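PDB 6UZI: dihydrolipoyl dehydrogenase from Elizabethkingia anophelis NUHP1, which probably catalyses the NAD(+)-dependent reoxidation of dihydrolipoyl groups carried on lysines of partner proteins, using FAD and a redox-active disulfide. Local coordinates for residues Asp165-Val169 and Arg251-Val256; Ser243-Ser247 and Val258-Lys263; Tyr352-Pro356 and Gly367-Thr371; Ala381-Phe387 and Ile405-Glu411; Met389-Ser395 and Pro454-Ala459. All coordinates share one frame; numbering follows the deposited sequence.

Contact 1 of 5, residues Asp165-Val169 and Arg251-Val256; sequences DKERV and RNGDTV
Arg251 reaches two acids of the 165-169 loop with a single nitrogen. Its NH1 donates to Glu167 OE2 at 2.7 Å and, about equally straight, to Asp165 OD1 at 3.1 Å. Both oxygens lie close to the guanidinium plane, yet the acceptors are used differently: Glu167 OE2 is met on its anti side, near the carboxylate plane, whereas Asp165 OD1 is approached from above its carboxylate. Over one face of this guanidinium passes the aliphatic part of Arg168, with CG 3.6 Å from Arg251 CZ and the two chains crossing at about a right angle. A bend at chi3 (110°) then carries the Arg168 guanidinium to Asp254, where NH2 stands 3.3 Å from OD1. That oxygen lies well out of plane, so the pair is electrostatic; the side-chain NE of Arg168 donates instead to Asp273 O. Beside the charged groups, Val169 CG2 meets Val256 CG2 at 4.0 Å.

A second layer fixes these groups. Arg251 NE donates to Gly253 O at 2.8 Å, in the carbonyl plane, which restrains the rotation of the guanidinium. Asp165 OD2 takes the backbone N-H groups of Glu167, Arg168 and Val169, leaving OD1 turned to the arginine. The result is an Asx turn, leading into edge strand 169-170 of the parallel sheet, tied by a salt-bridge network to the tight turn of the 245-252/255-261 beta hairpin.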
# COMPACT_ATOMS: atom_id res chain seq x y z
N ASP A 165 -6.94 -0.89 -37.64
CA ASP A 165 -7.92 -1.82 -38.17
C ASP A 165 -8.71 -2.55 -37.10
O ASP A 165 -9.52 -3.42 -37.44
CB ASP A 165 -7.25 -2.84 -39.11
CG ASP A 165 -6.15 -3.65 -38.42
OD1 ASP A 165 -5.25 -4.13 -39.14
OD2 ASP A 165 -6.16 -3.79 -37.18
N LYS A 166 -8.50 -2.24 -35.82
CA LYS A 166 -9.21 -2.87 -34.70
C LYS A 166 -9.01 -4.39 -34.67
O LYS A 166 -9.80 -5.11 -34.05
CB LYS A 166 -10.71 -2.54 -34.73
CG LYS A 166 -11.00 -1.05 -34.88
CD LYS A 166 -12.17 -0.58 -34.04
CE LYS A 166 -12.28 0.94 -34.07
NZ LYS A 166 -13.18 1.48 -33.00
N GLU A 167 -7.95 -4.88 -35.32
CA GLU A 167 -7.63 -6.30 -35.30
C GLU A 167 -6.19 -6.50 -34.85
O GLU A 167 -5.93 -6.98 -33.74
CB GLU A 167 -7.85 -6.94 -36.66
CG GLU A 167 -9.24 -7.50 -36.85
CD GLU A 167 -9.60 -7.69 -38.31
OE1 GLU A 167 -10.80 -7.73 -38.62
OE2 GLU A 167 -8.67 -7.78 -39.15
N ARG A 168 -5.24 -6.11 -35.70
CA ARG A 168 -3.83 -6.23 -35.37
C ARG A 168 -3.10 -4.90 -35.26
O ARG A 168 -2.09 -4.83 -34.55
CB ARG A 168 -3.12 -7.11 -36.42
CG ARG A 168 -3.81 -8.45 -36.62
CD ARG A 168 -2.96 -9.43 -37.42
NE ARG A 168 -2.48 -10.51 -36.55
CZ ARG A 168 -3.09 -11.68 -36.40
NH1 ARG A 168 -2.58 -12.59 -35.57
NH2 ARG A 168 -4.20 -11.96 -37.07
N VAL A 169 -3.59 -3.85 -35.90
CA VAL A 169 -3.07 -2.50 -35.71
C VAL A 169 -4.08 -1.73 -34.87
O VAL A 169 -5.05 -1.17 -35.39
CB VAL A 169 -2.78 -1.81 -37.05
CG1 VAL A 169 -2.29 -0.40 -36.82
CG2 VAL A 169 -1.74 -2.61 -37.82
N ARG A 251 0.30 -3.81 -42.25
CA ARG A 251 -0.29 -5.10 -41.92
C ARG A 251 -0.23 -6.00 -43.15
O ARG A 251 -0.76 -5.66 -44.21
CB ARG A 251 -1.74 -4.96 -41.45
CG ARG A 251 -2.46 -6.30 -41.42
CD ARG A 251 -3.51 -6.41 -40.35
NE ARG A 251 -4.05 -7.76 -40.26
CZ ARG A 251 -5.28 -8.05 -39.85
NH1 ARG A 251 -6.10 -7.06 -39.50
NH2 ARG A 251 -5.70 -9.30 -39.79
N ASN A 252 0.44 -7.15 -43.01
CA ASN A 252 0.56 -8.14 -44.08
C ASN A 252 -0.04 -9.44 -43.57
O ASN A 252 0.68 -10.34 -43.14
CB ASN A 252 2.02 -8.31 -44.50
CG ASN A 252 2.67 -6.99 -44.88
OD1 ASN A 252 2.28 -6.37 -45.86
ND2 ASN A 252 3.66 -6.57 -44.10
N GLY A 253 -1.36 -9.54 -43.59
CA GLY A 253 -1.99 -10.74 -43.11
C GLY A 253 -1.89 -10.84 -41.60
O GLY A 253 -2.44 -10.00 -40.89
N ASP A 254 -1.16 -11.84 -41.10
CA ASP A 254 -0.97 -12.04 -39.67
C ASP A 254 0.24 -11.29 -39.13
O ASP A 254 0.67 -11.56 -38.00
CB ASP A 254 -0.81 -13.53 -39.36
CG ASP A 254 -2.08 -14.32 -39.61
OD1 ASP A 254 -3.17 -13.72 -39.66
OD2 ASP A 254 -1.97 -15.56 -39.74
N THR A 255 0.80 -10.35 -39.88
CA THR A 255 2.04 -9.72 -39.49
C THR A 255 1.97 -8.21 -39.66
O THR A 255 1.39 -7.71 -40.62
CB THR A 255 3.21 -10.28 -40.31
OG1 THR A 255 3.26 -11.70 -40.14
CG2 THR A 255 4.53 -9.68 -39.89
N VAL A 256 2.57 -7.50 -38.71
CA VAL A 256 2.71 -6.05 -38.76
C VAL A 256 4.19 -5.73 -38.86
O VAL A 256 5.01 -6.28 -38.12
CB VAL A 256 2.08 -5.38 -37.54
CG1 VAL A 256 2.21 -3.89 -37.66
CG2 VAL A 256 0.62 -5.80 -37.40

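Contact 2 of 5, residues Ser243-Ser247 and Val258-Lys263; sequences STAVS and VTAKDK. With EDO (1,2-ethanediol), chain I.
Thr259 O is gripped twice by Ser247: the backbone N donates at 2.8 Å in a nearly straight bond (171°), and the hydroxyl OG adds a weak one at 3.3 Å. The Ser247 OG sits between the backbone N and the carbonyl carbon (chi1 58°), which brings it back over the same acceptor. These bonds belong to the antiparallel beta hairpin 245-252/255-261, whose strands here run 132° apart. Two residues along, Ala245 and Lys261 form a hydrogen-bonded pair, with Ala245 N to Lys261 O at 2.8 Å and Lys261 N to Ala245 O at 3.0 Å. Between this pair and the Ser247-Thr259 bond lies the non-hydrogen-bonded pair Val246 and Ala260, whose side chains share the face turned to the parallel sheet: Val246 packs on Val211, and neighbouring Val258 on Ile186 and Ile188. Val246 CG1 reaches Val258 CG1 at 3.7 Å. The hairpin is thereby laid against a Rossmann-type sheet that probably binds NAD(+). At the open end a water donates to Ser243 OG, which also bonds Asp215, and bonds weakly to Lys263 NZ. Away from Ala260's strand, Val246 N donates to O2 of an ethanediol, probably from the crystallisation liquor, at 3.1 Å.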
# COMPACT_ATOMS: atom_id res chain seq x y z
N SER A 243 14.59 6.42 -29.02
CA SER A 243 15.10 7.44 -29.95
C SER A 243 14.98 6.99 -31.40
O SER A 243 15.89 7.16 -32.21
CB SER A 243 16.55 7.80 -29.62
OG SER A 243 16.69 8.25 -28.28
N THR A 244 13.82 6.42 -31.74
CA THR A 244 13.61 5.78 -33.03
C THR A 244 12.34 6.35 -33.65
O THR A 244 11.26 6.25 -33.06
CB THR A 244 13.51 4.26 -32.86
OG1 THR A 244 14.69 3.79 -32.20
CG2 THR A 244 13.42 3.58 -34.20
N ALA A 245 12.47 6.94 -34.83
CA ALA A 245 11.38 7.64 -35.48
C ALA A 245 10.70 6.70 -36.47
O ALA A 245 11.26 6.38 -37.52
CB ALA A 245 11.88 8.90 -36.18
N VAL A 246 9.48 6.27 -36.12
CA VAL A 246 8.72 5.37 -36.98
C VAL A 246 8.22 6.14 -38.19
O VAL A 246 7.81 7.30 -38.08
CB VAL A 246 7.55 4.74 -36.20
CG1 VAL A 246 6.71 3.87 -37.12
CG2 VAL A 246 8.05 3.94 -35.02
N SER A 247 8.29 5.50 -39.36
CA SER A 247 7.78 6.09 -40.58
C SER A 247 6.73 5.24 -41.27
O SER A 247 6.12 5.71 -42.24
CB SER A 247 8.94 6.34 -41.56
OG SER A 247 9.63 5.13 -41.85
N VAL A 258 6.92 -2.62 -38.75
CA VAL A 258 7.14 -1.24 -38.33
C VAL A 258 8.50 -0.82 -38.86
O VAL A 258 9.52 -1.42 -38.50
CB VAL A 258 7.08 -1.11 -36.80
CG1 VAL A 258 7.43 0.29 -36.34
CG2 VAL A 258 5.71 -1.52 -36.28
N THR A 259 8.52 0.20 -39.71
CA THR A 259 9.76 0.72 -40.28
C THR A 259 10.08 2.07 -39.66
O THR A 259 9.18 2.89 -39.44
CB THR A 259 9.69 0.85 -41.82
OG1 THR A 259 8.59 1.67 -42.21
CG2 THR A 259 9.57 -0.52 -42.47
N ALA A 260 11.36 2.31 -39.37
CA ALA A 260 11.78 3.50 -38.65
C ALA A 260 13.26 3.77 -38.89
O ALA A 260 13.96 2.99 -39.54
CB ALA A 260 11.50 3.35 -37.15
N LYS A 261 13.75 4.88 -38.33
CA LYS A 261 15.16 5.22 -38.35
C LYS A 261 15.59 5.53 -36.93
O LYS A 261 14.84 6.13 -36.16
CB LYS A 261 15.46 6.40 -39.28
CG LYS A 261 15.41 6.03 -40.75
CD LYS A 261 15.89 7.16 -41.64
CE LYS A 261 15.84 6.78 -43.12
NZ LYS A 261 16.85 5.75 -43.50
N ASP A 262 16.81 5.12 -36.58
CA ASP A 262 17.32 5.27 -35.22
C ASP A 262 18.06 6.59 -35.08
O ASP A 262 18.12 7.40 -36.01
CB ASP A 262 18.20 4.06 -34.86
CG ASP A 262 19.47 3.96 -35.71
OD1 ASP A 262 19.74 4.85 -36.55
OD2 ASP A 262 20.20 2.96 -35.55
N LYS A 263 18.66 6.82 -33.91
CA LYS A 263 19.29 8.11 -33.66
C LYS A 263 20.51 8.33 -34.54
O LYS A 263 20.87 9.48 -34.81
CB LYS A 263 19.64 8.25 -32.18
CG LYS A 263 20.72 7.31 -31.69
CD LYS A 263 20.57 7.07 -30.21
CE LYS A 263 21.83 7.40 -29.42
NZ LYS A 263 21.49 7.70 -27.99
C1 EDO I . 6.93 8.86 -35.47
O1 EDO I . 6.36 10.14 -35.77
C2 EDO I . 7.62 8.92 -34.10
O2 EDO I . 8.04 7.60 -33.69
O HOH W 1 18.66 6.32 -26.76

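Contact 3 of 5, residues Tyr352-Pro356 and Gly367-Thr371; sequences YNLIP and GVGKT
Polar contact between Asn353 and Gly369 is slight. Gly369 N donates to Asn353 O at 3.2 Å, but the N-H...O angle of 127° makes this a weak bond. Two CA-H...O contacts supplement it: Gly369 CA approaches the same Asn353 O, and Pro356 CA lies 3.3 Å from Gly367 O. They bracket touching parts (353-356 and 367-370) whose end-to-end directions are 169° apart.

Apolar contact centres on one branch of Val368. Its CG2, directed anti to the backbone N, nestles against the Leu354 backbone, 3.8 Å from Leu354 C, and more loosely against Leu354 CD2 at 4.5 Å. Pro356 CB comes within 4.3 Å of Val368 CB. Helix 426-438 continues this core, with Met437 beside Leu354, Ile430 beside Pro356 and Ala433 beside Val368.

A third contact pairs an amide with an aliphatic chain. The Asn353 and Lys370 side chains cross at about a right angle; with Asn353 CG anti to the backbone N (chi1 -165°), OD1 lies 3.3 Å from Lys370 CE.

Ile355 and Pro356 also pack on Ser450 of the second subunit, and Pro356 O accepts from His330, a residue of the predicted FAD site. The connection entering strand 357-359 is thus laid alongside strand 364-369, the neighbour of that strand in an antiparallel sheet of the dimerisation domain, where pyridine nucleotide-disulfide oxidoreductases of this family meet as dimers.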
# COMPACT_ATOMS: atom_id res chain seq x y z
N TYR A 352 -2.00 21.82 -7.99
CA TYR A 352 -1.64 20.90 -9.05
C TYR A 352 -0.26 20.29 -8.84
O TYR A 352 0.01 19.20 -9.36
CB TYR A 352 -1.73 21.63 -10.40
CG TYR A 352 -3.15 21.89 -10.86
CD1 TYR A 352 -3.86 20.92 -11.57
CD2 TYR A 352 -3.79 23.08 -10.55
CE1 TYR A 352 -5.17 21.16 -11.99
CE2 TYR A 352 -5.10 23.32 -10.95
CZ TYR A 352 -5.78 22.35 -11.67
OH TYR A 352 -7.08 22.59 -12.07
N ASN A 353 0.60 20.93 -8.05
CA ASN A 353 1.89 20.34 -7.74
C ASN A 353 1.76 19.10 -6.85
O ASN A 353 2.68 18.28 -6.82
CB ASN A 353 2.80 21.37 -7.07
CG ASN A 353 4.26 20.95 -7.05
OD1 ASN A 353 4.78 20.47 -8.06
ND2 ASN A 353 4.92 21.13 -5.92
N LEU A 354 0.62 18.94 -6.17
CA LEU A 354 0.42 17.85 -5.23
C LEU A 354 -0.57 16.81 -5.75
O LEU A 354 -1.17 16.08 -4.95
CB LEU A 354 -0.05 18.38 -3.87
CG LEU A 354 0.95 19.31 -3.20
CD1 LEU A 354 0.52 19.62 -1.79
CD2 LEU A 354 2.35 18.71 -3.21
N ILE A 355 -0.74 16.73 -7.06
CA ILE A 355 -1.53 15.68 -7.69
C ILE A 355 -0.58 14.55 -8.08
O ILE A 355 0.30 14.76 -8.93
CB ILE A 355 -2.28 16.20 -8.92
CG1 ILE A 355 -3.26 17.29 -8.51
CG2 ILE A 355 -3.00 15.06 -9.64
CD1 ILE A 355 -3.96 17.95 -9.66
N PRO A 356 -0.71 13.36 -7.50
CA PRO A 356 0.25 12.29 -7.81
C PRO A 356 -0.01 11.66 -9.16
O PRO A 356 -1.12 11.67 -9.69
CB PRO A 356 0.01 11.28 -6.68
CG PRO A 356 -1.48 11.46 -6.37
CD PRO A 356 -1.75 12.94 -6.54
N GLY A 367 4.85 9.27 -8.42
CA GLY A 367 5.58 10.48 -8.11
C GLY A 367 4.64 11.60 -7.75
O GLY A 367 3.50 11.66 -8.23
N VAL A 368 5.12 12.50 -6.88
CA VAL A 368 4.39 13.71 -6.54
C VAL A 368 5.41 14.81 -6.29
O VAL A 368 6.54 14.54 -5.86
CB VAL A 368 3.45 13.51 -5.32
CG1 VAL A 368 4.23 13.30 -4.04
CG2 VAL A 368 2.48 14.68 -5.19
N GLY A 369 5.02 16.04 -6.60
CA GLY A 369 5.89 17.18 -6.40
C GLY A 369 6.77 17.47 -7.60
O GLY A 369 6.48 17.09 -8.74
N LYS A 370 7.88 18.14 -7.32
CA LYS A 370 8.83 18.50 -8.35
C LYS A 370 9.77 17.34 -8.67
O LYS A 370 10.11 16.53 -7.81
CB LYS A 370 9.64 19.73 -7.92
CG LYS A 370 8.79 20.97 -7.67
CD LYS A 370 8.04 21.40 -8.93
CE LYS A 370 7.22 22.66 -8.68
NZ LYS A 370 6.65 23.26 -9.92
N THR A 371 10.15 17.25 -9.94
CA THR A 371 11.22 16.33 -10.30
C THR A 371 12.56 17.00 -10.08
O THR A 371 12.65 18.23 -9.93
CB THR A 371 11.11 15.88 -11.76
OG1 THR A 371 11.36 17.00 -12.63
CG2 THR A 371 9.72 15.31 -12.05

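Contact 4 of 5, residues Ala381-Phe387 and Ile405-Glu411; sequences AYKTGSF and IKILADE
Strands 382-388 and 404-410 form the antiparallel pair at one edge of the five-stranded sheet in the dimerisation domain, with Lys383 facing Ala409, Gly385 facing Ile407 and Phe387 facing Ile405 as hydrogen-bonded pairs. Each of these exchanges two backbone bonds, from Lys383 N to Ala409 O at 2.7 Å to Ala409 N to Lys383 O at 3.1 Å. A seventh, Glu411 N to Ala381 O, extends the pairing past the strand end. The angle of 153° between the strand directions records the twist.

The two faces differ. Thr384, Ser386, Lys406 and Leu408 lie on one. Here Leu408 CD2 touches Thr384 OG1 at 3.6 Å and Tyr382 CD1 at 4.0 Å, the leucine lying alongside both residues and pointing the same way. The tyrosine OH continues to Glu372, while the extended Lys406 leads away to Asp222 and Glu372. On the other face, Phe387, Ile405 and Ile407 are buried beneath helix 458-469, packing on Ala459 and Ala463.

At the Lys383-Ala409 end of this face a lysine takes over. Lys383 bends at chi3 (-70°), which lays CE 4.0 Å from Ala409 CB while NZ goes on to a salt bridge with Asp414. Nearer the backbone, the Lys383 and Glu411 side chains cross at about a right angle, with Lys383 CG 3.9 Å from Glu411 CG.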
# COMPACT_ATOMS: atom_id res chain seq x y z
N ALA A 381 18.32 25.05 -4.82
CA ALA A 381 19.30 24.27 -4.07
C ALA A 381 18.58 23.14 -3.33
O ALA A 381 17.76 23.40 -2.45
CB ALA A 381 20.05 25.17 -3.10
N TYR A 382 18.91 21.89 -3.67
CA TYR A 382 18.16 20.76 -3.14
C TYR A 382 19.10 19.67 -2.66
O TYR A 382 20.24 19.55 -3.12
CB TYR A 382 17.19 20.19 -4.20
CG TYR A 382 17.89 19.60 -5.40
CD1 TYR A 382 18.19 18.24 -5.46
CD2 TYR A 382 18.28 20.40 -6.47
CE1 TYR A 382 18.84 17.69 -6.56
CE2 TYR A 382 18.93 19.86 -7.58
CZ TYR A 382 19.21 18.51 -7.61
OH TYR A 382 19.85 17.97 -8.70
N LYS A 383 18.59 18.87 -1.71
CA LYS A 383 19.21 17.64 -1.22
C LYS A 383 18.46 16.44 -1.79
O LYS A 383 17.29 16.53 -2.15
CB LYS A 383 19.18 17.54 0.31
CG LYS A 383 19.80 18.68 1.04
CD LYS A 383 19.72 18.46 2.55
CE LYS A 383 18.29 18.57 3.06
NZ LYS A 383 18.22 18.51 4.55
N THR A 384 19.16 15.31 -1.86
CA THR A 384 18.58 14.05 -2.31
C THR A 384 18.74 12.98 -1.23
O THR A 384 19.83 12.83 -0.66
CB THR A 384 19.23 13.57 -3.61
OG1 THR A 384 19.02 14.54 -4.64
CG2 THR A 384 18.65 12.24 -4.04
N GLY A 385 17.66 12.27 -0.95
CA GLY A 385 17.72 11.07 -0.13
C GLY A 385 17.19 9.90 -0.93
O GLY A 385 16.30 10.06 -1.77
N SER A 386 17.76 8.72 -0.70
CA SER A 386 17.45 7.58 -1.55
C SER A 386 17.70 6.28 -0.79
O SER A 386 18.81 6.05 -0.31
CB SER A 386 18.30 7.64 -2.82
OG SER A 386 17.85 6.72 -3.79
N PHE A 387 16.67 5.44 -0.67
CA PHE A 387 16.81 4.14 -0.02
C PHE A 387 16.30 3.03 -0.93
O PHE A 387 15.24 3.17 -1.54
CB PHE A 387 16.03 4.12 1.30
CG PHE A 387 16.24 2.86 2.10
CD1 PHE A 387 17.36 2.72 2.91
CD2 PHE A 387 15.32 1.83 2.04
CE1 PHE A 387 17.55 1.57 3.66
CE2 PHE A 387 15.51 0.68 2.78
CZ PHE A 387 16.63 0.55 3.59
N ILE A 405 13.16 4.43 -3.31
CA ILE A 405 12.40 5.60 -2.89
C ILE A 405 13.35 6.79 -2.89
O ILE A 405 14.45 6.71 -2.33
CB ILE A 405 11.76 5.42 -1.51
CG1 ILE A 405 10.89 4.16 -1.50
CG2 ILE A 405 10.96 6.65 -1.13
CD1 ILE A 405 9.59 4.34 -2.23
N LYS A 406 12.92 7.89 -3.51
CA LYS A 406 13.77 9.06 -3.68
C LYS A 406 13.03 10.29 -3.19
O LYS A 406 11.90 10.55 -3.61
CB LYS A 406 14.18 9.21 -5.15
CG LYS A 406 14.83 10.54 -5.50
CD LYS A 406 14.97 10.67 -7.02
CE LYS A 406 15.94 11.78 -7.40
NZ LYS A 406 16.11 11.88 -8.87
N ILE A 407 13.67 11.05 -2.30
CA ILE A 407 13.09 12.25 -1.72
C ILE A 407 13.99 13.43 -2.05
O ILE A 407 15.21 13.35 -1.88
CB ILE A 407 12.90 12.11 -0.20
CG1 ILE A 407 11.79 11.10 0.11
CG2 ILE A 407 12.58 13.47 0.43
CD1 ILE A 407 11.63 10.80 1.60
N LEU A 408 13.38 14.52 -2.50
CA LEU A 408 14.06 15.78 -2.76
C LEU A 408 13.62 16.79 -1.70
O LEU A 408 12.42 16.95 -1.45
CB LEU A 408 13.74 16.29 -4.16
CG LEU A 408 14.06 15.32 -5.30
CD1 LEU A 408 13.44 15.78 -6.61
CD2 LEU A 408 15.56 15.18 -5.44
N ALA A 409 14.59 17.47 -1.08
CA ALA A 409 14.32 18.41 -0.01
C ALA A 409 15.10 19.70 -0.23
O ALA A 409 16.21 19.68 -0.77
CB ALA A 409 14.70 17.82 1.35
N ASP A 410 14.51 20.82 0.20
CA ASP A 410 15.20 22.10 0.12
C ASP A 410 16.42 22.07 1.04
O ASP A 410 16.32 21.68 2.20
CB ASP A 410 14.26 23.25 0.52
CG ASP A 410 14.87 24.63 0.27
OD1 ASP A 410 15.42 25.24 1.22
OD2 ASP A 410 14.83 25.10 -0.89
N GLU A 411 17.57 22.49 0.51
CA GLU A 411 18.79 22.36 1.29
C GLU A 411 18.79 23.26 2.53
O GLU A 411 19.32 22.86 3.57
CB GLU A 411 20.01 22.65 0.42
CG GLU A 411 21.32 22.28 1.08
CD GLU A 411 21.90 23.42 1.91
OE1 GLU A 411 21.89 24.57 1.43
OE2 GLU A 411 22.36 23.15 3.04

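Contact 5 of 5, residues Met389-Ser395 and Pro454-Ala459; sequences MRALGRS and PTYTEA. With ZN (zinc ion), chain F.
Arg394 and Tyr456 supply the CH-pi element of this buried contact. Arg394 CG sits 3.8 Å from the ring centroid, only 16° off the ring normal. With CG anti to the backbone N (chi1 -170°) and a bend at chi2, the chain rises over the ring, and Arg394 CD comes to Pro454 O at 3.4 Å. The guanidinium proceeds to Asp63 of the second subunit, its plane inclined 19° to the ring.

The apolar contacts close round the same tyrosine and the start of helix 458-469. Met389, folded at chi2 and chi3, brings CE 3.7 Å from Tyr456 CD2 and SD 3.8 Å from Ala459 CB. Leu392 forks over the turn: CD1 meets Ala459 CB at 3.7 Å and lies at the ring edge, while CD2 rests near Glu458 CB.

Among the polar groups, Ser395 OG lies in the ring plane at the Tyr456 edge and donates to Met389 O at 2.9 Å. Leu392 N reaches that carbonyl from its opposite face, so two bonds fix the bend before helix 393-398. A water accepts from Arg394 N and donates weakly to Glu458 OE1.

Metal binding is the last kind. Glu458 OE2 binds zinc at 2.2 Å, joined by His453 and by Glu333 of the second subunit. His453 is the predicted proton acceptor, and Pro454 touches FAD and packs on the redox-active Cys55 of the second subunit. The contact thus underlies an active site built across the dimer interface, as in other pyridine nucleotide-disulfide oxidoreductases of this family.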
# COMPACT_ATOMS: atom_id res chain seq x y z
N MET A 389 14.68 -0.56 -2.24
CA MET A 389 13.60 -1.45 -1.80
C MET A 389 14.12 -2.82 -1.40
O MET A 389 13.52 -3.48 -0.55
CB MET A 389 12.55 -1.60 -2.90
CG MET A 389 11.78 -0.33 -3.23
SD MET A 389 10.77 0.24 -1.85
CE MET A 389 9.57 -1.07 -1.73
N ARG A 390 15.20 -3.29 -2.03
CA ARG A 390 15.73 -4.61 -1.74
C ARG A 390 16.26 -4.73 -0.31
O ARG A 390 16.43 -5.85 0.18
CB ARG A 390 16.82 -4.96 -2.76
CG ARG A 390 17.97 -3.96 -2.81
CD ARG A 390 18.93 -4.26 -3.96
NE ARG A 390 19.53 -3.03 -4.50
CZ ARG A 390 20.70 -2.52 -4.12
NH1 ARG A 390 21.43 -3.13 -3.20
NH2 ARG A 390 21.14 -1.40 -4.68
N ALA A 391 16.51 -3.61 0.36
CA ALA A 391 17.03 -3.65 1.72
C ALA A 391 15.95 -3.81 2.78
O ALA A 391 16.28 -4.03 3.95
CB ALA A 391 17.85 -2.39 2.02
N LEU A 392 14.67 -3.72 2.39
CA LEU A 392 13.56 -3.87 3.32
C LEU A 392 13.32 -5.33 3.65
O LEU A 392 13.30 -6.19 2.76
CB LEU A 392 12.28 -3.28 2.74
CG LEU A 392 12.21 -1.77 2.52
CD1 LEU A 392 10.87 -1.39 1.88
CD2 LEU A 392 12.39 -1.04 3.83
N GLY A 393 13.12 -5.62 4.94
CA GLY A 393 12.77 -6.97 5.34
C GLY A 393 11.46 -7.43 4.73
O GLY A 393 11.29 -8.61 4.42
N ARG A 394 10.51 -6.50 4.57
CA ARG A 394 9.25 -6.84 3.92
C ARG A 394 9.46 -7.31 2.49
O ARG A 394 8.84 -8.28 2.05
CB ARG A 394 8.30 -5.64 3.97
CG ARG A 394 6.88 -5.96 3.55
CD ARG A 394 6.25 -6.92 4.53
NE ARG A 394 4.97 -7.44 4.07
CZ ARG A 394 4.81 -8.60 3.44
NH1 ARG A 394 5.86 -9.36 3.19
NH2 ARG A 394 3.60 -8.99 3.07
N SER A 395 10.36 -6.64 1.74
CA SER A 395 10.61 -7.03 0.36
C SER A 395 11.29 -8.38 0.27
O SER A 395 10.99 -9.18 -0.63
CB SER A 395 11.46 -5.98 -0.35
OG SER A 395 10.93 -4.68 -0.14
N PRO A 454 7.20 -4.85 9.74
CA PRO A 454 7.82 -4.53 8.45
C PRO A 454 6.83 -4.10 7.37
O PRO A 454 5.86 -4.82 7.13
CB PRO A 454 8.49 -5.84 8.08
CG PRO A 454 7.58 -6.88 8.65
CD PRO A 454 6.98 -6.30 9.90
N THR A 455 7.05 -2.95 6.74
CA THR A 455 6.22 -2.48 5.65
C THR A 455 7.10 -1.88 4.57
O THR A 455 8.27 -1.58 4.79
CB THR A 455 5.20 -1.43 6.10
OG1 THR A 455 5.89 -0.33 6.68
CG2 THR A 455 4.21 -2.02 7.10
N TYR A 456 6.52 -1.69 3.38
CA TYR A 456 7.26 -1.04 2.31
C TYR A 456 7.46 0.44 2.59
O TYR A 456 8.42 1.04 2.10
CB TYR A 456 6.56 -1.25 0.98
CG TYR A 456 6.45 -2.71 0.60
CD1 TYR A 456 5.22 -3.36 0.59
CD2 TYR A 456 7.59 -3.45 0.31
CE1 TYR A 456 5.12 -4.70 0.27
CE2 TYR A 456 7.50 -4.80 -0.02
CZ TYR A 456 6.26 -5.41 -0.04
OH TYR A 456 6.17 -6.74 -0.36
N THR A 457 6.56 1.05 3.38
CA THR A 457 6.67 2.48 3.68
C THR A 457 7.89 2.81 4.53
O THR A 457 8.30 3.97 4.58
CB THR A 457 5.41 2.97 4.39
OG1 THR A 457 5.17 2.20 5.57
CG2 THR A 457 4.20 2.87 3.47
N GLU A 458 8.51 1.81 5.17
CA GLU A 458 9.74 2.09 5.92
C GLU A 458 10.83 2.62 5.00
O GLU A 458 11.72 3.34 5.45
CB GLU A 458 10.24 0.83 6.64
CG GLU A 458 9.29 0.27 7.67
CD GLU A 458 9.94 -0.73 8.59
OE1 GLU A 458 9.97 -1.93 8.24
OE2 GLU A 458 10.43 -0.32 9.66
N ALA A 459 10.75 2.29 3.70
CA ALA A 459 11.70 2.85 2.75
C ALA A 459 11.53 4.35 2.63
O ALA A 459 12.52 5.07 2.44
CB ALA A 459 11.52 2.19 1.38
ZN ZN F . 12.23 -1.18 10.53
O HOH W 2 10.70 -3.91 5.69

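How the contacts relate
The five contacts fall into two regions. Contacts 1 and 2, with centres 19 Å apart, use opposite ends of hairpin 245-252/255-261 beside the probable NAD(+)-binding sheet; their segments alternate along the chain. Contacts 3, 4 and 5 follow later. Contact 3 touches contact 4 where Leu408 packs on Lys370 and Thr371, and both reach one five-stranded antiparallel sheet. Contacts 4 and 5, also 19 Å apart, interlock: segment 389-395 lies between the two strands of contact 4 in sequence, and Phe387 packs on Leu392 and Ile405 on Met389. Contacts 3 and 5 touch the second subunit. About 44 Å separates the centres of contacts 1 and 5, so the hairpin contacts lie far from the zinc site at the dimer interface.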